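Local coordinates for shikimate dehydrogenase-like protein HI_0607 (PDB 1NPY) that catalyses, in vitro and with low activity, the NADP(+)-dependent oxidation of shikimate to 3-dehydroshikimate, although shikimate may not be its biological substrate, at residues A[201-206]-A[222-227]; A[24-29]-A[260-265]; A[109-114]-A[136-141]; A[183-188]-A[195-200]. One frame throughout, in Å; residues are numbered along the deposited sequence.

Interaction 1 (A[201-206]-A[222-227])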
loop_
_atom_site.group_PDB
_atom_site.type_symbol
_atom_site.label_atom_id
_atom_site.label_comp_id
_atom_site.label_asym_id
_atom_site.label_seq_id
_atom_site.Cartn_x
_atom_site.Cartn_y
_atom_site.Cartn_z
ATOM N N ALA A 201 13.608 -14.696 -18.415
ATOM C CA ALA A 201 14.888 -15.244 -17.960
ATOM C C ALA A 201 15.197 -14.814 -16.534
ATOM O O ALA A 201 15.815 -15.537 -15.749
ATOM C CB ALA A 201 15.997 -14.792 -18.889
ATOM N N PHE A 202 14.793 -13.586 -16.217
ATOM C CA PHE A 202 14.973 -13.080 -14.868
ATOM C C PHE A 202 14.080 -13.774 -13.842
ATOM O O PHE A 202 14.523 -14.165 -12.758
ATOM C CB PHE A 202 14.678 -11.583 -14.902
ATOM C CG PHE A 202 15.748 -10.778 -14.272
ATOM C CD1 PHE A 202 16.893 -10.469 -14.975
ATOM C CD2 PHE A 202 15.610 -10.361 -12.959
ATOM C CE1 PHE A 202 17.895 -9.724 -14.381
ATOM C CE2 PHE A 202 16.610 -9.634 -12.358
ATOM C CZ PHE A 202 17.753 -9.312 -13.074
ATOM N N ILE A 203 12.807 -13.902 -14.189
ATOM C CA ILE A 203 11.834 -14.602 -13.351
ATOM C C ILE A 203 12.272 -16.045 -13.128
ATOM O O ILE A 203 12.162 -16.550 -12.021
ATOM C CB ILE A 203 10.420 -14.556 -13.972
ATOM C CG1 ILE A 203 10.025 -13.094 -14.224
ATOM C CG2 ILE A 203 9.425 -15.324 -13.109
ATOM C CD1 ILE A 203 8.814 -12.850 -15.105
ATOM N N ASP A 204 12.789 -16.697 -14.165
ATOM C CA ASP A 204 13.233 -18.090 -14.052
ATOM C C ASP A 204 14.291 -18.251 -12.962
ATOM O O ASP A 204 14.364 -19.297 -12.313
ATOM C CB ASP A 204 13.889 -18.570 -15.349
ATOM C CG ASP A 204 12.920 -18.847 -16.485
ATOM O OD1 ASP A 204 11.710 -19.022 -16.258
ATOM O OD2 ASP A 204 13.329 -18.952 -17.666
ATOM N N ASN A 205 15.160 -17.246 -12.878
ATOM C CA ASN A 205 16.313 -17.260 -11.981
ATOM C C ASN A 205 16.018 -16.722 -10.583
ATOM O O ASN A 205 16.873 -16.766 -9.690
ATOM C CB ASN A 205 17.446 -16.470 -12.620
ATOM C CG ASN A 205 18.037 -17.198 -13.799
ATOM O OD1 ASN A 205 18.342 -16.595 -14.826
ATOM N ND2 ASN A 205 18.157 -18.513 -13.672
ATOM N N ALA A 206 14.797 -16.236 -10.388
ATOM C CA ALA A 206 14.397 -15.665 -9.112
ATOM C C ALA A 206 13.657 -16.732 -8.320
ATOM O O ALA A 206 13.353 -17.802 -8.852
ATOM C CB ALA A 206 13.524 -14.427 -9.378
ATOM N N ILE A 222 3.144 -12.156 -12.762
ATOM C CA ILE A 222 2.666 -13.126 -11.764
ATOM C C ILE A 222 2.337 -14.460 -12.409
ATOM O O ILE A 222 2.691 -15.522 -11.892
ATOM C CB ILE A 222 1.466 -12.578 -10.971
ATOM C CG1 ILE A 222 1.893 -11.408 -10.086
ATOM C CG2 ILE A 222 0.704 -13.630 -10.174
ATOM C CD1 ILE A 222 2.797 -11.823 -8.910
ATOM N N ARG A 223 1.635 -14.428 -13.533
ATOM C CA ARG A 223 1.261 -15.656 -14.227
ATOM C C ARG A 223 2.473 -16.480 -14.633
ATOM O O ARG A 223 2.487 -17.701 -14.437
ATOM C CB ARG A 223 0.474 -15.328 -15.500
ATOM C CG ARG A 223 -1.022 -15.166 -15.353
ATOM C CD ARG A 223 -1.780 -15.979 -16.418
ATOM N NE ARG A 223 -3.191 -16.205 -16.108
ATOM C CZ ARG A 223 -4.098 -15.255 -16.239
ATOM N NH1 ARG A 223 -3.709 -14.070 -16.682
ATOM N NH2 ARG A 223 -5.370 -15.465 -15.957
ATOM N N TYR A 224 3.485 -15.830 -15.209
ATOM C CA TYR A 224 4.715 -16.531 -15.569
ATOM C C TYR A 224 5.451 -17.074 -14.348
ATOM O O TYR A 224 5.872 -18.226 -14.344
ATOM C CB TYR A 224 5.631 -15.683 -16.454
ATOM C CG TYR A 224 6.815 -16.476 -16.952
ATOM C CD1 TYR A 224 6.682 -17.370 -18.010
ATOM C CD2 TYR A 224 8.059 -16.371 -16.350
ATOM C CE1 TYR A 224 7.732 -18.157 -18.421
ATOM C CE2 TYR A 224 9.132 -17.135 -16.777
ATOM C CZ TYR A 224 8.969 -18.017 -17.826
ATOM O OH TYR A 224 10.029 -18.773 -18.271
ATOM N N ALA A 225 5.524 -16.297 -13.268
ATOM C CA ALA A 225 6.126 -16.806 -12.036
ATOM C C ALA A 225 5.418 -18.076 -11.550
ATOM O O ALA A 225 6.052 -19.024 -11.074
ATOM C CB ALA A 225 6.072 -15.731 -10.970
ATOM N N GLN A 226 4.091 -18.065 -11.611
ATOM C CA GLN A 226 3.317 -19.241 -11.223
ATOM C C GLN A 226 3.557 -20.431 -12.144
ATOM O O GLN A 226 3.575 -21.581 -11.701
ATOM C CB GLN A 226 1.831 -18.922 -11.160
ATOM C CG GLN A 226 1.485 -17.994 -10.032
ATOM C CD GLN A 226 0.032 -17.592 -10.009
ATOM O OE1 GLN A 226 -0.644 -17.689 -11.024
ATOM N NE2 GLN A 226 -0.410 -17.037 -8.893
ATOM N N ALA A 227 3.719 -20.154 -13.431
ATOM C CA ALA A 227 3.999 -21.200 -14.405
ATOM C C ALA A 227 5.377 -21.818 -14.225
ATOM O O ALA A 227 5.647 -22.901 -14.761
ATOM C CB ALA A 227 3.882 -20.625 -15.812
#
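Ile203 and Tyr224 make the apolar part of this helix-helix contact. The isoleucine meets the tyrosine at the ring edge rather than over a face: CB lies in the ring plane, 3.8 Å from Tyr224 CD2, and the CG2 methyl and CD1, the end of the CG1 branch, approach that same ring carbon. Ile203 CG2 stands anti to the backbone N, which aims this methyl at the facing helix. There it also packs against the backbone, 3.8 Å from Ala225 CA, and touches the Ala225 CB methyl at 4.0 Å. The small alanine at this point accompanies the nearest backbone approach, Ile203 CA to Ala225 CA at 6.3 Å, and the short helix axes come within 9.6 Å at a crossing angle of -48°.

The polar part is a single hydrogen bond where the contact is more exposed. With CG anti to its own backbone N, Tyr224 reaches across to the first helix, and its OH donates to Asp204 OD1 over 2.6 Å. The oxygen is met on its syn side, 18° out of the carboxylate plane, while the carboxylate and ring planes are turned 42° apart. The bond anchors the phenol end while Ile203 abuts the ring edge. Arg228 makes a weak, long ion pair with the same Asp204 oxygen, which may favour the charged carboxylate.

Beneath the helices, Ile203 rests on Leu179 of strand 178-181 and Ala225 on Ala209 of strand 208-211. Two neighbouring helices packed side by side on one face of a parallel sheet are characteristic of the Rossmann-type nucleotide-binding domain.

Interaction 2 (A[24-29]-A[260-265])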
loop_
_atom_site.group_PDB
_atom_site.type_symbol
_atom_site.label_atom_id
_atom_site.label_comp_id
_atom_site.label_asym_id
_atom_site.label_seq_id
_atom_site.Cartn_x
_atom_site.Cartn_y
_atom_site.Cartn_z
ATOM N N HIS A 24 -15.223 -1.517 4.524
ATOM C CA HIS A 24 -15.335 -1.176 5.945
ATOM C C HIS A 24 -16.760 -1.338 6.505
ATOM O O HIS A 24 -16.982 -1.852 7.612
ATOM C CB HIS A 24 -14.809 0.244 6.202
ATOM C CG HIS A 24 -13.323 0.380 6.118
ATOM N ND1 HIS A 24 -12.661 0.679 4.945
ATOM C CD2 HIS A 24 -12.380 0.374 7.087
ATOM C CE1 HIS A 24 -11.363 0.754 5.183
ATOM N NE2 HIS A 24 -11.169 0.591 6.482
ATOM N N ASN A 25 -17.763 -0.906 5.747
ATOM C CA ASN A 25 -19.139 -1.030 6.183
ATOM C C ASN A 25 -19.581 -2.485 6.349
ATOM O O ASN A 25 -20.256 -2.828 7.323
ATOM C CB ASN A 25 -20.118 -0.261 5.286
ATOM C CG ASN A 25 -20.035 1.256 5.479
ATOM O OD1 ASN A 25 -19.822 1.996 4.507
ATOM N ND2 ASN A 25 -20.175 1.723 6.710
ATOM N N TYR A 26 -19.120 -3.357 5.466
ATOM C CA TYR A 26 -19.368 -4.782 5.655
ATOM C C TYR A 26 -18.827 -5.298 6.985
ATOM O O TYR A 26 -19.525 -6.011 7.722
ATOM C CB TYR A 26 -18.753 -5.551 4.498
ATOM C CG TYR A 26 -18.995 -7.047 4.521
ATOM C CD1 TYR A 26 -20.150 -7.610 3.991
ATOM C CD2 TYR A 26 -18.044 -7.892 5.068
ATOM C CE1 TYR A 26 -20.357 -9.001 4.005
ATOM C CE2 TYR A 26 -18.238 -9.274 5.083
ATOM C CZ TYR A 26 -19.388 -9.813 4.551
ATOM O OH TYR A 26 -19.553 -11.193 4.574
ATOM N N LEU A 27 -17.578 -4.943 7.267
ATOM C CA LEU A 27 -16.971 -5.382 8.524
ATOM C C LEU A 27 -17.627 -4.753 9.741
ATOM O O LEU A 27 -17.763 -5.446 10.755
ATOM C CB LEU A 27 -15.465 -5.129 8.513
ATOM C CG LEU A 27 -14.669 -5.985 7.524
ATOM C CD1 LEU A 27 -13.271 -5.465 7.267
ATOM C CD2 LEU A 27 -14.674 -7.443 7.973
ATOM N N TYR A 28 -18.024 -3.480 9.721
ATOM C CA TYR A 28 -18.752 -2.934 10.872
ATOM C C TYR A 28 -19.997 -3.736 11.188
ATOM O O TYR A 28 -20.285 -4.032 12.334
ATOM C CB TYR A 28 -19.188 -1.477 10.690
ATOM C CG TYR A 28 -18.063 -0.525 10.381
ATOM C CD1 TYR A 28 -16.826 -0.584 11.007
ATOM C CD2 TYR A 28 -18.274 0.526 9.501
ATOM C CE1 TYR A 28 -15.824 0.340 10.712
ATOM C CE2 TYR A 28 -17.296 1.476 9.243
ATOM C CZ TYR A 28 -16.059 1.375 9.821
ATOM O OH TYR A 28 -15.045 2.269 9.557
ATOM N N ASP A 29 -20.729 -4.098 10.143
ATOM C CA ASP A 29 -21.921 -4.892 10.314
ATOM C C ASP A 29 -21.603 -6.244 10.961
ATOM O O ASP A 29 -22.271 -6.630 11.930
ATOM C CB ASP A 29 -22.625 -5.016 8.970
ATOM C CG ASP A 29 -23.855 -5.875 9.083
ATOM O OD1 ASP A 29 -24.790 -5.415 9.766
ATOM O OD2 ASP A 29 -23.912 -7.006 8.567
ATOM N N ILE A 260 -12.094 -11.131 6.818
ATOM C CA ILE A 260 -11.400 -10.282 5.850
ATOM C C ILE A 260 -11.596 -10.812 4.431
ATOM O O ILE A 260 -11.918 -10.034 3.527
ATOM C CB ILE A 260 -9.919 -10.156 6.172
ATOM C CG1 ILE A 260 -9.751 -9.413 7.495
ATOM C CG2 ILE A 260 -9.179 -9.508 5.005
ATOM C CD1 ILE A 260 -8.391 -9.667 8.123
ATOM N N ALA A 261 -11.496 -12.130 4.255
ATOM C CA ALA A 261 -11.646 -12.708 2.924
ATOM C C ALA A 261 -13.064 -12.469 2.397
ATOM O O ALA A 261 -13.228 -12.158 1.220
ATOM C CB ALA A 261 -11.260 -14.177 2.908
ATOM N N GLU A 262 -14.090 -12.602 3.238
ATOM C CA GLU A 262 -15.452 -12.305 2.790
ATOM C C GLU A 262 -15.635 -10.839 2.418
ATOM O O GLU A 262 -16.265 -10.517 1.410
ATOM C CB GLU A 262 -16.463 -12.693 3.866
ATOM C CG GLU A 262 -16.493 -14.182 4.119
ATOM C CD GLU A 262 -17.531 -14.542 5.156
ATOM O OE1 GLU A 262 -18.671 -14.851 4.763
ATOM O OE2 GLU A 262 -17.204 -14.429 6.353
ATOM N N ALA A 263 -15.067 -9.947 3.226
ATOM C CA ALA A 263 -15.128 -8.513 2.950
ATOM C C ALA A 263 -14.424 -8.141 1.648
ATOM O O ALA A 263 -14.960 -7.350 0.869
ATOM C CB ALA A 263 -14.549 -7.731 4.132
ATOM N N ALA A 264 -13.269 -8.747 1.397
ATOM C CA ALA A 264 -12.460 -8.478 0.216
ATOM C C ALA A 264 -13.232 -8.942 -1.017
ATOM O O ALA A 264 -13.263 -8.213 -2.019
ATOM C CB ALA A 264 -11.120 -9.194 0.326
ATOM N N ALA A 265 -13.902 -10.090 -0.891
ATOM C CA ALA A 265 -14.702 -10.648 -1.989
ATOM C C ALA A 265 -15.937 -9.782 -2.262
ATOM O O ALA A 265 -16.342 -9.588 -3.423
ATOM C CB ALA A 265 -15.101 -12.090 -1.698
#
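Tyr26 sets its ring obliquely against the backbone and methyl of Ala263: CD2 is 3.6 Å from Ala263 CB, and CE2 lies 3.7 Å from Ala263 N. Its CG is anti to the backbone N (chi1 -177°), carrying the ring straight toward the second helix, so that the phenol oxygen continues past Ala263 to Glu262, where OH touches CB at 3.5 Å. The extended Glu262 chain crosses the tyrosine, with carboxylate and ring planes 78° apart. No hydrogen bond joins the two segments.

Leu27 meets the same methyl from the next position on its helix. Its branch point CG is 3.8 Å from Ala263 CB, and CD1 and CD2 fork beside it, so the ring and the leucine branches both bear on this one methyl. These helices, 19-31 and 257-268, run largely antiparallel at 141°, their short axes 9.3 Å apart. The first belongs to the substrate-binding domain of the shikimate dehydrogenase family; the second is the last helix of the chain, brought back against that domain from 231 residues further on.

Leu27 also touches Phe247 of helix 235-251, while the Tyr26 ring meets that of Phe266, one turn of helix beyond Glu262.

Interaction 3 (A[109-114]-A[136-141])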
loop_
_atom_site.group_PDB
_atom_site.type_symbol
_atom_site.label_atom_id
_atom_site.label_comp_id
_atom_site.label_asym_id
_atom_site.label_seq_id
_atom_site.Cartn_x
_atom_site.Cartn_y
_atom_site.Cartn_z
ATOM N N LYS A 109 4.720 -6.222 6.922
ATOM C CA LYS A 109 3.992 -7.422 7.294
ATOM C C LYS A 109 4.045 -8.575 6.298
ATOM O O LYS A 109 4.169 -9.736 6.706
ATOM C CB LYS A 109 2.536 -7.122 7.689
ATOM C CG LYS A 109 2.418 -6.337 9.000
ATOM C CD LYS A 109 1.012 -6.342 9.593
ATOM C CE LYS A 109 0.938 -5.914 11.071
ATOM N NZ LYS A 109 2.203 -6.160 11.828
ATOM N N LEU A 110 3.940 -8.280 5.003
ATOM C CA LEU A 110 4.042 -9.314 3.991
ATOM C C LEU A 110 5.445 -9.900 3.838
ATOM O O LEU A 110 5.600 -11.109 3.594
ATOM C CB LEU A 110 3.545 -8.753 2.657
ATOM C CG LEU A 110 2.041 -8.497 2.639
ATOM C CD1 LEU A 110 1.695 -7.540 1.515
ATOM C CD2 LEU A 110 1.292 -9.821 2.463
ATOM N N ILE A 111 6.464 -9.069 4.029
ATOM C CA ILE A 111 7.846 -9.539 3.993
ATOM C C ILE A 111 7.986 -10.595 5.082
ATOM O O ILE A 111 8.525 -11.680 4.865
ATOM C CB ILE A 111 8.842 -8.367 4.184
ATOM C CG1 ILE A 111 8.933 -7.576 2.872
ATOM C CG2 ILE A 111 10.239 -8.839 4.552
ATOM C CD1 ILE A 111 9.612 -6.202 3.019
ATOM N N GLU A 112 7.486 -10.265 6.265
ATOM C CA GLU A 112 7.498 -11.210 7.376
ATOM C C GLU A 112 6.637 -12.445 7.113
ATOM O O GLU A 112 7.071 -13.584 7.297
ATOM C CB GLU A 112 7.039 -10.506 8.651
ATOM C CG GLU A 112 7.075 -11.454 9.841
ATOM C CD GLU A 112 6.913 -10.734 11.163
ATOM O OE1 GLU A 112 5.799 -10.784 11.728
ATOM O OE2 GLU A 112 7.907 -10.143 11.640
ATOM N N LYS A 113 5.402 -12.232 6.674
ATOM C CA LYS A 113 4.476 -13.331 6.440
ATOM C C LYS A 113 5.036 -14.395 5.506
ATOM O O LYS A 113 4.917 -15.590 5.754
ATOM C CB LYS A 113 3.167 -12.805 5.863
ATOM C CG LYS A 113 2.186 -13.922 5.602
ATOM C CD LYS A 113 0.814 -13.388 5.234
ATOM C CE LYS A 113 -0.062 -14.526 4.732
ATOM N NZ LYS A 113 -1.477 -14.070 4.798
ATOM N N TYR A 114 5.679 -13.954 4.439
ATOM C CA TYR A 114 6.256 -14.842 3.437
ATOM C C TYR A 114 7.687 -15.279 3.786
ATOM O O TYR A 114 8.366 -15.939 2.989
ATOM C CB TYR A 114 6.171 -14.164 2.069
ATOM C CG TYR A 114 4.793 -14.251 1.447
ATOM C CD1 TYR A 114 4.431 -15.368 0.706
ATOM C CD2 TYR A 114 3.838 -13.269 1.678
ATOM C CE1 TYR A 114 3.173 -15.486 0.160
ATOM C CE2 TYR A 114 2.578 -13.377 1.156
ATOM C CZ TYR A 114 2.258 -14.485 0.387
ATOM O OH TYR A 114 1.005 -14.622 -0.150
ATOM N N ALA A 136 11.573 1.269 1.478
ATOM C CA ALA A 136 11.749 1.533 2.906
ATOM C C ALA A 136 11.418 0.334 3.773
ATOM O O ALA A 136 12.051 0.092 4.811
ATOM C CB ALA A 136 10.894 2.736 3.320
ATOM N N ALA A 137 10.389 -0.400 3.364
ATOM C CA ALA A 137 9.998 -1.601 4.085
ATOM C C ALA A 137 11.090 -2.659 4.035
ATOM O O ALA A 137 11.386 -3.315 5.042
ATOM C CB ALA A 137 8.665 -2.142 3.592
ATOM N N PHE A 138 11.698 -2.822 2.863
ATOM C CA PHE A 138 12.822 -3.755 2.778
ATOM C C PHE A 138 14.000 -3.290 3.619
ATOM O O PHE A 138 14.611 -4.090 4.323
ATOM C CB PHE A 138 13.208 -4.023 1.325
ATOM C CG PHE A 138 12.364 -5.086 0.674
ATOM C CD1 PHE A 138 12.615 -6.428 0.901
ATOM C CD2 PHE A 138 11.306 -4.742 -0.157
ATOM C CE1 PHE A 138 11.856 -7.404 0.333
ATOM C CE2 PHE A 138 10.556 -5.721 -0.762
ATOM C CZ PHE A 138 10.818 -7.056 -0.513
ATOM N N LYS A 139 14.287 -1.997 3.605
ATOM C CA LYS A 139 15.460 -1.469 4.287
ATOM C C LYS A 139 15.249 -1.674 5.774
ATOM O O LYS A 139 16.154 -2.141 6.477
ATOM C CB LYS A 139 15.617 0.024 4.000
ATOM C CG LYS A 139 16.821 0.699 4.669
ATOM C CD LYS A 139 18.093 0.237 3.983
ATOM C CE LYS A 139 19.336 0.885 4.607
ATOM N NZ LYS A 139 19.025 1.303 6.003
ATOM N N ASN A 140 14.059 -1.336 6.262
ATOM C CA ASN A 140 13.852 -1.423 7.703
ATOM C C ASN A 140 13.605 -2.845 8.181
ATOM O O ASN A 140 13.550 -3.098 9.380
ATOM C CB ASN A 140 12.736 -0.476 8.126
ATOM C CG ASN A 140 13.120 0.963 7.912
ATOM O OD1 ASN A 140 14.305 1.293 7.805
ATOM N ND2 ASN A 140 12.123 1.827 7.780
ATOM N N SER A 141 13.466 -3.783 7.248
ATOM C CA SER A 141 13.438 -5.209 7.545
ATOM C C SER A 141 14.821 -5.860 7.476
ATOM O O SER A 141 14.928 -7.091 7.524
ATOM C CB SER A 141 12.477 -5.900 6.570
ATOM O OG SER A 141 11.145 -5.447 6.793
#
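Ile111 has CG1 anti to its carbonyl carbon (chi1 -77°) and an extended chain beyond it, which carries the terminal methyl CD1 straight out toward helix 131-140. On the facing helix Phe138 also has CG anti to its carbonyl carbon (chi1 -83°), and its ring swings back to receive that methyl. CD1 comes to rest over the ring centre, 3.5 Å from the centroid and only 6° off the ring normal, a CH-pi contact over the face. All six ring carbons are similarly distant from it: Ile111 CD1 is 3.7 Å from Phe138 CD1 and 3.9 Å from Phe138 CE2. CG1 follows behind, above the CE1 and CZ side of the same ring.

Across the contact the methyl also meets Ala137 and Ser141. Ile111 CD1 lies 3.9 Å from Ala137 O and 4.2 Å from Ala137 CB, and Ser141 OG lies 4.1 Å from the same Ile111 CD1. That hydroxyl donates to Ala137 O over 2.8 Å, tilted from the carbonyl plane, folding the serine back onto the end of the preceding helix.

The contact joins the C-terminal ends of helices 102-113 and 131-140. Helix 131-140 follows the glycine-rich turn whose residues probably bind NADP(+), and Ala137 also packs on Tyr104, Ile107 and Val108. Phe143 adds an edge-to-face partner to the Phe138 ring and touches Ile111. Between the two segments adhesion is therefore apolar, by dispersion and CH-pi attraction, while the serine hydroxyl, just past the helix end, bonds back to the carbonyl of Ala137 in the last turn.

Interaction 4 (A[183-188]-A[195-200])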
loop_
_atom_site.group_PDB
_atom_site.type_symbol
_atom_site.label_atom_id
_atom_site.label_comp_id
_atom_site.label_asym_id
_atom_site.label_seq_id
_atom_site.Cartn_x
_atom_site.Cartn_y
_atom_site.Cartn_z
ATOM N N THR A 183 5.753 -0.647 -10.979
ATOM C CA THR A 183 5.366 0.141 -12.152
ATOM C C THR A 183 3.894 -0.099 -12.462
ATOM O O THR A 183 3.254 -0.989 -11.884
ATOM C CB THR A 183 6.151 -0.250 -13.434
ATOM O OG1 THR A 183 5.833 -1.591 -13.833
ATOM C CG2 THR A 183 7.668 -0.230 -13.314
ATOM N N SER A 184 3.362 0.657 -13.425
ATOM C CA SER A 184 2.066 0.360 -14.025
ATOM C C SER A 184 2.030 -0.814 -15.015
ATOM O O SER A 184 0.982 -1.078 -15.611
ATOM C CB SER A 184 1.545 1.617 -14.719
ATOM O OG SER A 184 2.508 1.985 -15.687
ATOM N N ILE A 185 3.154 -1.480 -15.250
ATOM C CA ILE A 185 3.185 -2.630 -16.150
ATOM C C ILE A 185 2.243 -3.696 -15.587
ATOM O O ILE A 185 2.343 -4.029 -14.410
ATOM C CB ILE A 185 4.622 -3.177 -16.341
ATOM C CG1 ILE A 185 5.510 -2.220 -17.145
ATOM C CG2 ILE A 185 4.564 -4.508 -17.059
ATOM C CD1 ILE A 185 6.979 -2.520 -17.063
ATOM N N GLY A 186 1.405 -4.283 -16.441
ATOM C CA GLY A 186 0.395 -5.255 -16.052
ATOM C C GLY A 186 -0.953 -4.717 -15.603
ATOM O O GLY A 186 -1.903 -5.489 -15.475
ATOM N N MET A 187 -1.093 -3.409 -15.415
ATOM C CA MET A 187 -2.341 -2.840 -14.918
ATOM C C MET A 187 -3.448 -2.911 -15.967
ATOM O O MET A 187 -3.245 -2.487 -17.109
ATOM C CB MET A 187 -2.145 -1.373 -14.518
ATOM C CG MET A 187 -1.369 -1.144 -13.260
ATOM S SD MET A 187 -1.298 0.634 -12.878
ATOM C CE MET A 187 -2.964 0.910 -12.241
ATOM N N LYS A 188 -4.591 -3.457 -15.569
ATOM C CA LYS A 188 -5.777 -3.516 -16.414
ATOM C C LYS A 188 -6.089 -2.147 -16.979
ATOM O O LYS A 188 -6.105 -1.172 -16.230
ATOM C CB LYS A 188 -6.985 -4.005 -15.623
ATOM C CG LYS A 188 -8.304 -3.967 -16.364
ATOM C CD LYS A 188 -9.297 -4.955 -15.767
ATOM C CE LYS A 188 -10.521 -4.274 -15.172
ATOM N NZ LYS A 188 -11.716 -4.484 -16.043
ATOM N N ASP A 195 2.217 -6.487 -20.876
ATOM C CA ASP A 195 3.680 -6.516 -20.837
ATOM C C ASP A 195 4.177 -7.206 -19.560
ATOM O O ASP A 195 3.452 -7.205 -18.553
ATOM C CB ASP A 195 4.255 -5.097 -20.901
ATOM C CG ASP A 195 3.992 -4.391 -22.220
ATOM O OD1 ASP A 195 3.608 -5.079 -23.197
ATOM O OD2 ASP A 195 4.080 -3.145 -22.299
ATOM N N LEU A 196 5.374 -7.798 -19.625
ATOM C CA LEU A 196 6.067 -8.345 -18.451
ATOM C C LEU A 196 6.830 -7.285 -17.675
ATOM O O LEU A 196 7.646 -6.549 -18.238
ATOM C CB LEU A 196 7.126 -9.362 -18.894
ATOM C CG LEU A 196 6.596 -10.712 -19.376
ATOM C CD1 LEU A 196 7.715 -11.459 -20.082
ATOM C CD2 LEU A 196 6.034 -11.538 -18.246
ATOM N N ALA A 197 6.673 -7.283 -16.354
ATOM C CA ALA A 197 7.376 -6.348 -15.495
ATOM C C ALA A 197 8.849 -6.697 -15.347
ATOM O O ALA A 197 9.666 -5.817 -15.090
ATOM C CB ALA A 197 6.661 -6.246 -14.158
ATOM N N PHE A 198 9.188 -7.966 -15.564
ATOM C CA PHE A 198 10.562 -8.455 -15.633
ATOM C C PHE A 198 10.612 -9.485 -16.779
ATOM O O PHE A 198 9.622 -10.179 -17.038
ATOM C CB PHE A 198 11.012 -9.166 -14.341
ATOM C CG PHE A 198 11.195 -8.247 -13.163
ATOM C CD1 PHE A 198 12.438 -7.739 -12.859
ATOM C CD2 PHE A 198 10.112 -7.860 -12.383
ATOM C CE1 PHE A 198 12.618 -6.862 -11.799
ATOM C CE2 PHE A 198 10.282 -7.016 -11.310
ATOM C CZ PHE A 198 11.535 -6.502 -11.017
ATOM N N PRO A 199 11.763 -9.616 -17.441
ATOM C CA PRO A 199 11.949 -10.662 -18.456
ATOM C C PRO A 199 11.809 -12.095 -17.917
ATOM O O PRO A 199 12.159 -12.401 -16.777
ATOM C CB PRO A 199 13.377 -10.426 -18.972
ATOM C CG PRO A 199 13.703 -8.976 -18.623
ATOM C CD PRO A 199 12.936 -8.726 -17.351
ATOM N N LYS A 200 11.317 -12.999 -18.756
ATOM C CA LYS A 200 11.190 -14.404 -18.356
ATOM C C LYS A 200 12.477 -14.986 -17.788
ATOM O O LYS A 200 12.475 -15.659 -16.752
ATOM C CB LYS A 200 10.694 -15.258 -19.524
ATOM C CG LYS A 200 9.256 -14.947 -19.920
ATOM C CD LYS A 200 8.656 -15.913 -20.934
ATOM C CE LYS A 200 9.173 -15.619 -22.322
ATOM N NZ LYS A 200 8.644 -14.337 -22.869
#
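Two loop segments run close together here, Ile185 CA lying 5.6 Å from Ala197 CA, with the first folded into a type II beta turn from Ser184 to Met187 that Met187 N closes on Ser184 O. Ile185 carries the contact from the second position of this turn. Its CG2 branch, anti to the backbone N, presses onto the backbone of 195-197: it lies 3.3 Å from Asp195 O, and 3.6 Å from both Leu196 C and Ala197 N. The same methyl sits between two side chains, 3.9 Å from Asp195 CB and 4.0 Å from Ala197 CB. CD1 extends alongside and reaches Ala197 CA.

The turn is braced just upstream. Thr183 OG1 accepts a hydrogen bond from Ile185 N, 3.0 Å long with an N-H...O angle of 152°, forming an ST turn; OG1 stands beside the threonine's own backbone N (chi1 65°), within range of that N-H. The same oxygen is also bonded to Asn181 OD1, so two hydrogen bonds hold this hydroxyl. Gly186, with phi +87°, takes the third turn position, where a CB would be jammed against the preceding carbonyl oxygen. No hydrogen bond spans the two segments.

Ile185 also touches His125 at the end of strand 122-125, and His125 ND1 is bonded to Ala197 O, tying both segments to the strand that leads into Gly126. Ser184 is, by similarity, an NADP(+)-binding residue. The arrangement is that of a loop at the C-terminal edge of a Rossmann-type parallel sheet, beyond strand 178-181, where the cofactor site of such domains lies.

Interactions 1 and 4 lie wholly on the parallel-sheet domain; interaction 3 joins its helix 131-140 to helix 102-113, which links the two sheets along the chain. Interaction 2 lies apart, its centre 25 to 32 Å from theirs. Along the chain interaction 3 comes first, then 4, then 1, all between the two segments of interaction 2, which brings the last helix back to the substrate-binding domain near the start. Interactions 4 and 1 are neighbours, centres 12 Å apart: Lys200 begins helix 200-205, and Ile203 CD1 packs 3.4 Å from Phe198 O. The loop near the probable NADP(+) site is thus continuous with the helix pair; interaction 3 lies about 10 Å from interaction 4 between nearest atoms.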